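Local coordinates for phenazine biosynthesis protein PhzF family (Enterococcus faecalis, PDB 1S7J) that probably acts as an isomerase of the PhzF family, related in fold to diaminopimelate epimerase, though its own substrate is not established, at residues Asp9-Glu14 with Gly233-Glu238; Leu82-Ser87 with Glu109-Asp114; Glu139-Arg144 with Ile211-Lys216. All blocks are in the same frame, centred on the assembly; numbering follows the deposited sequence.

Contact 1 (Asp9-Glu14 with Gly233-Glu238)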
loop_
_atom_site.group_PDB
_atom_site.type_symbol
_atom_site.label_atom_id
_atom_site.label_comp_id
_atom_site.label_asym_id
_atom_site.label_seq_id
_atom_site.Cartn_x
_atom_site.Cartn_y
_atom_site.Cartn_z
ATOM N N ASP A 9 2.317 10.113 6.056
ATOM C CA ASP A 9 2.780 8.761 6.244
ATOM C C ASP A 9 1.517 7.909 6.451
ATOM O O ASP A 9 0.885 7.964 7.514
ATOM C CB ASP A 9 3.693 8.669 7.471
ATOM C CG ASP A 9 4.951 9.526 7.328
ATOM O OD1 ASP A 9 5.520 9.925 8.366
ATOM O OD2 ASP A 9 5.363 9.805 6.182
ATOM N N ALA A 10 1.104 7.216 5.397
ATOM C CA ALA A 10 -0.084 6.372 5.441
ATOM C C ALA A 10 0.182 5.104 6.239
ATOM O O ALA A 10 1.233 4.492 6.109
ATOM C CB ALA A 10 -0.532 6.040 4.040
ATOM N N PHE A 11 -0.796 4.709 7.039
ATOM C CA PHE A 11 -0.710 3.517 7.897
ATOM C C PHE A 11 0.243 3.710 9.044
ATOM O O PHE A 11 0.761 2.737 9.614
ATOM C CB PHE A 11 -0.320 2.273 7.085
ATOM C CG PHE A 11 -1.347 1.864 6.070
ATOM C CD1 PHE A 11 -1.209 2.229 4.737
ATOM C CD2 PHE A 11 -2.469 1.107 6.449
ATOM C CE1 PHE A 11 -2.160 1.859 3.799
ATOM C CE2 PHE A 11 -3.420 0.736 5.514
ATOM C CZ PHE A 11 -3.269 1.107 4.193
ATOM N N ALA A 12 0.458 4.969 9.421
ATOM C CA ALA A 12 1.362 5.310 10.508
ATOM C C ALA A 12 0.672 6.088 11.597
ATOM O O ALA A 12 -0.154 6.944 11.324
ATOM C CB ALA A 12 2.518 6.112 9.970
ATOM N N GLU A 13 1.038 5.814 12.835
ATOM C CA GLU A 13 0.494 6.470 14.019
ATOM C C GLU A 13 1.341 7.731 14.338
ATOM O O GLU A 13 0.876 8.676 14.980
ATOM C CB GLU A 13 0.505 5.465 15.190
ATOM C CG GLU A 13 -0.695 5.488 16.122
ATOM C CD GLU A 13 -0.549 4.564 17.336
ATOM O OE1 GLU A 13 -1.490 4.534 18.167
ATOM O OE2 GLU A 13 0.492 3.865 17.460
ATOM N N GLU A 14 2.611 7.662 13.936
ATOM C CA GLU A 14 3.586 8.737 14.164
ATOM C C GLU A 14 4.449 8.881 12.900
ATOM O O GLU A 14 4.500 7.967 12.077
ATOM C CB GLU A 14 4.487 8.391 15.354
ATOM C CG GLU A 14 5.298 7.103 15.163
ATOM C CD GLU A 14 6.320 6.866 16.268
ATOM O OE1 GLU A 14 5.917 6.494 17.392
ATOM O OE2 GLU A 14 7.535 7.035 16.002
ATOM N N GLY A 233 3.868 -0.619 9.972
ATOM C CA GLY A 233 2.548 -0.179 9.530
ATOM C C GLY A 233 1.449 -1.107 10.003
ATOM O O GLY A 233 1.552 -2.321 9.843
ATOM N N PHE A 234 0.418 -0.548 10.633
ATOM C CA PHE A 234 -0.700 -1.350 11.120
ATOM C C PHE A 234 -1.866 -1.321 10.149
ATOM O O PHE A 234 -2.088 -0.336 9.450
ATOM C CB PHE A 234 -1.159 -0.865 12.486
ATOM C CG PHE A 234 -2.314 -1.643 13.044
ATOM C CD1 PHE A 234 -2.112 -2.903 13.619
ATOM C CD2 PHE A 234 -3.610 -1.127 12.987
ATOM C CE1 PHE A 234 -3.187 -3.641 14.127
ATOM C CE2 PHE A 234 -4.693 -1.855 13.491
ATOM C CZ PHE A 234 -4.482 -3.116 14.062
ATOM N N LEU A 235 -2.613 -2.416 10.114
ATOM C CA LEU A 235 -3.769 -2.538 9.238
ATOM C C LEU A 235 -4.879 -3.355 9.904
ATOM O O LEU A 235 -4.619 -4.433 10.450
ATOM C CB LEU A 235 -3.379 -3.242 7.920
ATOM C CG LEU A 235 -2.132 -2.824 7.118
ATOM C CD1 LEU A 235 -0.970 -3.757 7.433
ATOM C CD2 LEU A 235 -2.446 -2.865 5.630
ATOM N N THR A 236 -6.085 -2.815 9.928
ATOM C CA THR A 236 -7.210 -3.558 10.485
ATOM C C THR A 236 -7.889 -4.174 9.248
ATOM O O THR A 236 -8.186 -3.470 8.274
ATOM C CB THR A 236 -8.171 -2.655 11.304
ATOM O OG1 THR A 236 -9.050 -3.477 12.082
ATOM C CG2 THR A 236 -8.972 -1.729 10.400
ATOM N N CYS A 237 -8.023 -5.492 9.257
ATOM C CA CYS A 237 -8.592 -6.218 8.123
ATOM C C CYS A 237 -9.959 -6.843 8.316
ATOM O O CYS A 237 -10.308 -7.300 9.410
ATOM C CB CYS A 237 -7.622 -7.298 7.704
ATOM S SG CYS A 237 -5.981 -6.691 7.495
ATOM N N GLU A 238 -10.715 -6.920 7.230
ATOM C CA GLU A 238 -12.025 -7.536 7.258
ATOM C C GLU A 238 -12.293 -8.310 5.984
ATOM O O GLU A 238 -11.928 -7.872 4.872
ATOM C CB GLU A 238 -13.147 -6.510 7.468
ATOM C CG GLU A 238 -14.501 -7.184 7.711
ATOM C CD GLU A 238 -15.671 -6.242 7.617
ATOM O OE1 GLU A 238 -15.917 -5.504 8.592
ATOM O OE2 GLU A 238 -16.364 -6.254 6.570
#
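The carbonyl oxygen of Phe11 meets two backbone groups of Gly233-Glu238. Phe234 N gives it a weak hydrogen bond, with Phe234 N to Phe11 O at 3.5 Å and an angle of 144° at the hydrogen. Gly233 CA lies 3.4 Å from Phe11 O, in a CA-H...O contact. Phe11 is the third residue of a type II beta turn from Asp9 to Ala12, and its phi is positive (71°). The ring of Phe11 runs along the start of strand 234-240. Phe11 CD2, at the ring edge, lies 3.4 Å from Phe234 O, near the ring plane. Next to this, Phe11 CE2 touches Leu235 CD2 at 3.7 Å, and the two side chains cross obliquely. The chi1 of Leu235 (-48°) swings its CD2 toward the ring. His73 and Leu76 of helix 72-85 also touch Phe11, whose side chain is about 10 Å from that of Glu46, the predicted active-site residue. The turn thus meets a strand beyond it, consistent with the junction of the two lobes of a diaminopimelate epimerase-like fold. With one weak hydrogen bond across it, the buried contact relies largely on apolar packing and on backbone oxygens meeting C-H groups.

Contact 2 (Leu82-Ser87 with Glu109-Asp114)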
loop_
_atom_site.group_PDB
_atom_site.type_symbol
_atom_site.label_atom_id
_atom_site.label_comp_id
_atom_site.label_asym_id
_atom_site.label_seq_id
_atom_site.Cartn_x
_atom_site.Cartn_y
_atom_site.Cartn_z
ATOM N N LEU A 82 -8.132 15.242 2.315
ATOM C CA LEU A 82 -9.416 15.808 1.914
ATOM C C LEU A 82 -10.333 15.832 3.139
ATOM O O LEU A 82 -11.004 16.832 3.406
ATOM C CB LEU A 82 -10.048 15.002 0.781
ATOM C CG LEU A 82 -9.488 15.268 -0.618
ATOM C CD1 LEU A 82 -10.064 14.293 -1.606
ATOM C CD2 LEU A 82 -9.763 16.697 -1.053
ATOM N N PHE A 83 -10.312 14.753 3.899
ATOM C CA PHE A 83 -11.126 14.637 5.100
ATOM C C PHE A 83 -10.741 15.624 6.195
ATOM O O PHE A 83 -11.607 16.161 6.888
ATOM C CB PHE A 83 -11.022 13.218 5.693
ATOM C CG PHE A 83 -11.922 12.200 5.030
ATOM C CD1 PHE A 83 -11.374 11.070 4.402
ATOM C CD2 PHE A 83 -13.311 12.344 5.061
ATOM C CE1 PHE A 83 -12.208 10.097 3.815
ATOM C CE2 PHE A 83 -14.150 11.379 4.477
ATOM C CZ PHE A 83 -13.594 10.255 3.856
ATOM N N ASN A 84 -9.446 15.842 6.367
ATOM C CA ASN A 84 -8.959 16.732 7.405
ATOM C C ASN A 84 -8.677 18.167 7.040
ATOM O O ASN A 84 -8.624 19.014 7.914
ATOM C CB ASN A 84 -7.720 16.115 8.077
ATOM C CG ASN A 84 -8.016 14.836 8.796
ATOM O OD1 ASN A 84 -8.351 14.846 9.959
ATOM N ND2 ASN A 84 -7.937 13.730 8.074
ATOM N N TYR A 85 -8.477 18.458 5.755
ATOM C CA TYR A 85 -8.151 19.829 5.355
ATOM C C TYR A 85 -9.036 20.479 4.307
ATOM O O TYR A 85 -8.935 21.679 4.073
ATOM C CB TYR A 85 -6.673 19.907 4.901
ATOM C CG TYR A 85 -5.681 19.441 5.962
ATOM C CD1 TYR A 85 -5.395 18.093 6.123
ATOM C CD2 TYR A 85 -5.071 20.359 6.840
ATOM C CE1 TYR A 85 -4.538 17.645 7.132
ATOM C CE2 TYR A 85 -4.200 19.914 7.862
ATOM C CZ TYR A 85 -3.952 18.558 8.002
ATOM O OH TYR A 85 -3.177 18.090 9.042
ATOM N N TYR A 86 -9.900 19.694 3.661
ATOM C CA TYR A 86 -10.778 20.251 2.630
ATOM C C TYR A 86 -12.234 20.148 2.949
ATOM O O TYR A 86 -13.096 20.278 2.066
ATOM C CB TYR A 86 -10.455 19.652 1.268
ATOM C CG TYR A 86 -9.190 20.203 0.695
ATOM C CD1 TYR A 86 -9.215 21.283 -0.193
ATOM C CD2 TYR A 86 -7.941 19.690 1.073
ATOM C CE1 TYR A 86 -8.045 21.843 -0.681
ATOM C CE2 TYR A 86 -6.768 20.242 0.594
ATOM C CZ TYR A 86 -6.824 21.322 -0.287
ATOM O OH TYR A 86 -5.671 21.869 -0.785
ATOM N N SER A 87 -12.516 19.932 4.230
ATOM C CA SER A 87 -13.866 19.836 4.767
ATOM C C SER A 87 -14.890 19.001 3.998
ATOM O O SER A 87 -15.797 19.551 3.352
ATOM C CB SER A 87 -14.436 21.251 5.025
ATOM O OG SER A 87 -13.808 21.873 6.144
ATOM N N GLU A 109 -10.357 7.592 13.421
ATOM C CA GLU A 109 -9.094 8.005 12.801
ATOM C C GLU A 109 -8.584 6.999 11.761
ATOM O O GLU A 109 -7.413 7.032 11.366
ATOM C CB GLU A 109 -8.013 8.271 13.872
ATOM C CG GLU A 109 -7.385 9.676 13.876
ATOM C CD GLU A 109 -8.159 10.714 14.724
ATOM O OE1 GLU A 109 -7.557 11.278 15.669
ATOM O OE2 GLU A 109 -9.348 10.974 14.435
ATOM N N TYR A 110 -9.454 6.082 11.334
ATOM C CA TYR A 110 -9.078 5.112 10.330
ATOM C C TYR A 110 -9.710 5.416 9.011
ATOM O O TYR A 110 -10.752 6.063 8.938
ATOM C CB TYR A 110 -9.422 3.704 10.759
ATOM C CG TYR A 110 -8.512 3.140 11.807
ATOM C CD1 TYR A 110 -8.617 3.545 13.140
ATOM C CD2 TYR A 110 -7.551 2.175 11.483
ATOM C CE1 TYR A 110 -7.796 3.003 14.128
ATOM C CE2 TYR A 110 -6.722 1.625 12.462
ATOM C CZ TYR A 110 -6.850 2.041 13.782
ATOM O OH TYR A 110 -6.046 1.488 14.748
ATOM N N TYR A 111 -9.019 5.015 7.951
ATOM C CA TYR A 111 -9.458 5.196 6.574
ATOM C C TYR A 111 -9.474 3.786 5.975
ATOM O O TYR A 111 -8.524 3.013 6.154
ATOM C CB TYR A 111 -8.491 6.139 5.828
ATOM C CG TYR A 111 -8.354 7.474 6.548
ATOM C CD1 TYR A 111 -7.585 7.576 7.714
ATOM C CD2 TYR A 111 -9.118 8.588 6.162
ATOM C CE1 TYR A 111 -7.595 8.731 8.492
ATOM C CE2 TYR A 111 -9.125 9.759 6.941
ATOM C CZ TYR A 111 -8.370 9.810 8.110
ATOM O OH TYR A 111 -8.454 10.890 8.933
ATOM N N TYR A 112 -10.593 3.430 5.362
ATOM C CA TYR A 112 -10.770 2.104 4.796
ATOM C C TYR A 112 -10.751 1.992 3.288
ATOM O O TYR A 112 -11.459 2.713 2.584
ATOM C CB TYR A 112 -12.045 1.477 5.358
ATOM C CG TYR A 112 -11.999 1.311 6.851
ATOM C CD1 TYR A 112 -12.212 2.405 7.704
ATOM C CD2 TYR A 112 -11.706 0.071 7.429
ATOM C CE1 TYR A 112 -12.127 2.265 9.097
ATOM C CE2 TYR A 112 -11.619 -0.082 8.812
ATOM C CZ TYR A 112 -11.828 1.013 9.642
ATOM O OH TYR A 112 -11.722 0.861 11.002
ATOM N N LEU A 113 -9.889 1.118 2.799
ATOM C CA LEU A 113 -9.758 0.860 1.380
ATOM C C LEU A 113 -10.259 -0.544 1.134
ATOM O O LEU A 113 -10.196 -1.400 2.030
ATOM C CB LEU A 113 -8.298 0.968 0.948
ATOM C CG LEU A 113 -7.646 2.347 0.815
ATOM C CD1 LEU A 113 -7.771 3.150 2.084
ATOM C CD2 LEU A 113 -6.185 2.139 0.478
ATOM N N ASP A 114 -10.744 -0.797 -0.058
ATOM C CA ASP A 114 -11.268 -2.111 -0.425
ATOM C C ASP A 114 -10.468 -2.715 -1.565
ATOM O O ASP A 114 -10.125 -2.030 -2.533
ATOM C CB ASP A 114 -12.742 -1.994 -0.839
ATOM C CG ASP A 114 -12.947 -0.991 -1.963
ATOM O OD1 ASP A 114 -12.883 -1.393 -3.145
ATOM O OD2 ASP A 114 -13.146 0.208 -1.665
HETATM O O HOH W 1 -9.531 13.353 11.970
#
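Tyr111 has the most surface buried here, and it meets both Phe83 and Asn84 of helix 72-85. Its CG is anti to its own carbonyl carbon (chi1 -56°), which sends the ring from strand 110-116 toward the helix. Phe83 CD1 touches Tyr111 CE2 at 3.6 Å. The Phe83 atom lies at the edge of the tyrosine ring, in its plane. The rings meet obliquely, with centroids 5.9 Å apart and planes at 49°.

Asn84 reaches the hydroxyl end of Tyr111. Asn84 ND2 donates to Tyr111 OH at 3.0 Å, and the bond is nearly straight at 167°. The hydroxyl lies in the amide plane, and this plane is turned well away from that of the ring. Asn84 ND2 also bonds to Phe80 O, one turn earlier in the helix. At the other end of the amide, a water oxygen lies 2.8 Å from Asn84 OD1 and donates to it and, weakly, to Glu109 OE2. The amide thus has polar partners at both ends.

The contact joins the C-terminal end of helix 72-85 to the beginning of strand 110-116. This is consistent with a diaminopimelate epimerase-like lobe, in which a curved sheet wraps a central helix. Strand 100-107 lies alongside: its Lys106 touches both Phe83 and Tyr111, and its Val104 touches Tyr111. Leu93 of strand 92-97 also packs on Phe83.

Contact 3 (Glu139-Arg144 with Ile211-Lys216)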
loop_
_atom_site.group_PDB
_atom_site.type_symbol
_atom_site.label_atom_id
_atom_site.label_comp_id
_atom_site.label_asym_id
_atom_site.label_seq_id
_atom_site.Cartn_x
_atom_site.Cartn_y
_atom_site.Cartn_z
ATOM N N GLU A 139 5.393 -22.585 3.095
ATOM C CA GLU A 139 4.335 -22.704 2.096
ATOM C C GLU A 139 4.562 -21.680 0.986
ATOM O O GLU A 139 5.167 -20.629 1.217
ATOM C CB GLU A 139 2.971 -22.457 2.753
ATOM C CG GLU A 139 2.742 -23.263 4.047
ATOM C CD GLU A 139 1.402 -22.970 4.715
ATOM O OE1 GLU A 139 0.481 -22.463 4.034
ATOM O OE2 GLU A 139 1.269 -23.260 5.930
ATOM N N ALA A 140 4.103 -21.993 -0.212
ATOM C CA ALA A 140 4.258 -21.080 -1.342
ATOM C C ALA A 140 2.955 -20.991 -2.130
ATOM O O ALA A 140 2.206 -21.968 -2.219
ATOM C CB ALA A 140 5.401 -21.531 -2.235
ATOM N N TYR A 141 2.663 -19.795 -2.649
ATOM C CA TYR A 141 1.449 -19.542 -3.422
ATOM C C TYR A 141 1.728 -18.458 -4.463
ATOM O O TYR A 141 2.770 -17.797 -4.418
ATOM C CB TYR A 141 0.324 -19.070 -2.503
ATOM C CG TYR A 141 -0.014 -19.998 -1.356
ATOM C CD1 TYR A 141 0.616 -19.867 -0.121
ATOM C CD2 TYR A 141 -0.996 -20.973 -1.491
ATOM C CE1 TYR A 141 0.271 -20.680 0.961
ATOM C CE2 TYR A 141 -1.355 -21.795 -0.415
ATOM C CZ TYR A 141 -0.717 -21.640 0.810
ATOM O OH TYR A 141 -1.094 -22.433 1.887
ATOM N N LEU A 142 0.813 -18.289 -5.415
ATOM C CA LEU A 142 0.978 -17.268 -6.440
ATOM C C LEU A 142 -0.318 -16.491 -6.688
ATOM O O LEU A 142 -1.420 -17.020 -6.542
ATOM C CB LEU A 142 1.509 -17.892 -7.751
ATOM C CG LEU A 142 2.063 -17.045 -8.939
ATOM C CD1 LEU A 142 0.946 -16.610 -9.875
ATOM C CD2 LEU A 142 2.897 -15.853 -8.461
ATOM N N GLY A 143 -0.148 -15.218 -6.968
ATOM C CA GLY A 143 -1.242 -14.320 -7.256
ATOM C C GLY A 143 -0.579 -13.297 -8.134
ATOM O O GLY A 143 0.083 -13.664 -9.129
ATOM N N ARG A 144 -0.724 -12.025 -7.822
ATOM C CA ARG A 144 -0.054 -11.010 -8.607
ATOM C C ARG A 144 1.434 -11.155 -8.250
ATOM O O ARG A 144 2.316 -11.014 -9.106
ATOM C CB ARG A 144 -0.553 -9.602 -8.253
ATOM C CG ARG A 144 0.036 -8.499 -9.133
ATOM C CD ARG A 144 0.847 -7.492 -8.324
ATOM N NE ARG A 144 0.025 -6.395 -7.820
ATOM C CZ ARG A 144 0.019 -5.943 -6.559
ATOM N NH1 ARG A 144 -0.764 -4.925 -6.251
ATOM N NH2 ARG A 144 0.758 -6.509 -5.621
ATOM N N ILE A 211 -5.052 -11.136 3.297
ATOM C CA ILE A 211 -6.294 -11.274 4.049
ATOM C C ILE A 211 -7.044 -12.603 3.763
ATOM O O ILE A 211 -7.406 -13.318 4.698
ATOM C CB ILE A 211 -7.217 -10.020 3.871
ATOM C CG1 ILE A 211 -6.471 -8.773 4.364
ATOM C CG2 ILE A 211 -8.507 -10.175 4.682
ATOM C CD1 ILE A 211 -7.284 -7.503 4.287
ATOM N N PRO A 212 -7.305 -12.920 2.483
ATOM C CA PRO A 212 -8.000 -14.172 2.186
ATOM C C PRO A 212 -7.285 -15.363 2.846
ATOM O O PRO A 212 -7.903 -16.155 3.561
ATOM C CB PRO A 212 -7.900 -14.249 0.669
ATOM C CG PRO A 212 -8.036 -12.827 0.279
ATOM C CD PRO A 212 -7.109 -12.136 1.250
ATOM N N TYR A 213 -5.971 -15.447 2.613
ATOM C CA TYR A 213 -5.155 -16.523 3.161
ATOM C C TYR A 213 -5.286 -16.696 4.671
ATOM O O TYR A 213 -5.480 -17.821 5.159
ATOM C CB TYR A 213 -3.663 -16.313 2.800
ATOM C CG TYR A 213 -2.743 -17.316 3.480
ATOM C CD1 TYR A 213 -2.271 -17.087 4.776
ATOM C CD2 TYR A 213 -2.415 -18.522 2.864
ATOM C CE1 TYR A 213 -1.514 -18.033 5.444
ATOM C CE2 TYR A 213 -1.647 -19.483 3.533
ATOM C CZ TYR A 213 -1.205 -19.225 4.829
ATOM O OH TYR A 213 -0.476 -20.154 5.521
ATOM N N TRP A 214 -5.100 -15.617 5.409
ATOM C CA TRP A 214 -5.173 -15.674 6.861
ATOM C C TRP A 214 -6.573 -15.783 7.439
ATOM O O TRP A 214 -6.742 -16.210 8.586
ATOM C CB TRP A 214 -4.406 -14.506 7.472
ATOM C CG TRP A 214 -2.933 -14.666 7.316
ATOM C CD1 TRP A 214 -2.136 -14.094 6.366
ATOM C CD2 TRP A 214 -2.074 -15.491 8.113
ATOM N NE1 TRP A 214 -0.839 -14.514 6.520
ATOM C CE2 TRP A 214 -0.772 -15.372 7.585
ATOM C CE3 TRP A 214 -2.286 -16.326 9.225
ATOM C CZ2 TRP A 214 0.328 -16.054 8.132
ATOM C CZ3 TRP A 214 -1.191 -17.005 9.769
ATOM C CH2 TRP A 214 0.095 -16.866 9.219
ATOM N N GLY A 215 -7.568 -15.344 6.680
ATOM C CA GLY A 215 -8.935 -15.443 7.141
ATOM C C GLY A 215 -9.333 -16.902 7.071
ATOM O O GLY A 215 -9.897 -17.451 8.010
ATOM N N LYS A 216 -9.020 -17.537 5.933
ATOM C CA LYS A 216 -9.324 -18.943 5.721
ATOM C C LYS A 216 -8.546 -19.812 6.703
ATOM O O LYS A 216 -9.120 -20.658 7.382
ATOM C CB LYS A 216 -8.984 -19.353 4.279
ATOM C CG LYS A 216 -9.249 -20.830 3.983
ATOM C CD LYS A 216 -9.091 -21.164 2.499
ATOM C CE LYS A 216 -9.416 -22.638 2.233
ATOM N NZ LYS A 216 -9.444 -22.967 0.776
#
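Two hydrogen bonds converge on Glu139 OE1. Tyr213 OH donates to it across the contact at 2.9 Å, and Tyr141 OH donates from within the strand segment at 2.7 Å. The two hydroxyls come from opposite faces of the carboxylate plane. Tyr141 OH meets Glu139 OE1 nearly along its C-O axis, whereas Tyr213 OH lies 49° out of the plane. The Glu139 chain is extended beyond CG (chi2 178°), which carries the carboxylate out to both phenols. Two donors on one oxygen would tend to stabilise the charged carboxylate. Arg217 adds to this network with a hydrogen bond from NE to Tyr213 OH and a long, weak ion pair to Glu139 OE2.

The aromatic contact is an offset edge-to-face pair. The edge of Tyr213 points to the face of Tyr141, with planes at 66° and centroids 5.3 Å apart. Tyr213 CE2 is 3.4 Å from Tyr141 CE1 and equally far from Tyr141 OH. The Tyr213 side chain leaves the helix with CG opposite the backbone N, which carries its ring out to the strand.

Val149 of strand 146-149 touches Glu139, Tyr141 and Tyr213, and the ring of Phe147 meets that of Tyr213. Helix 207-218 thus packs on the hairpin of strands 139-142 and 146-149, consistent with a diaminopimelate epimerase-like fold, in which each lobe curls a sheet round a central helix.

How the contacts relate
Contact 1 is the buried one and lies nearest the centre of the chain. Contacts 2 and 3 are only partly buried and lie farther out, with their centres about 28 Å apart and no touch between them. Both join a helix to a strand, whereas contact 1 brings a turn against a strand. Segment 233-238 links all three: Thr236 packs on Tyr112 of contact 2, and Cys237 on Ile211 of contact 3. Helix 72-85 also serves twice, covering Phe11 and carrying Phe83 and Asn84. The chemistry changes with place. Contact 1 is mostly apolar, contact 2 uses a neutral amide and a water, and contact 3 uses a carboxylate.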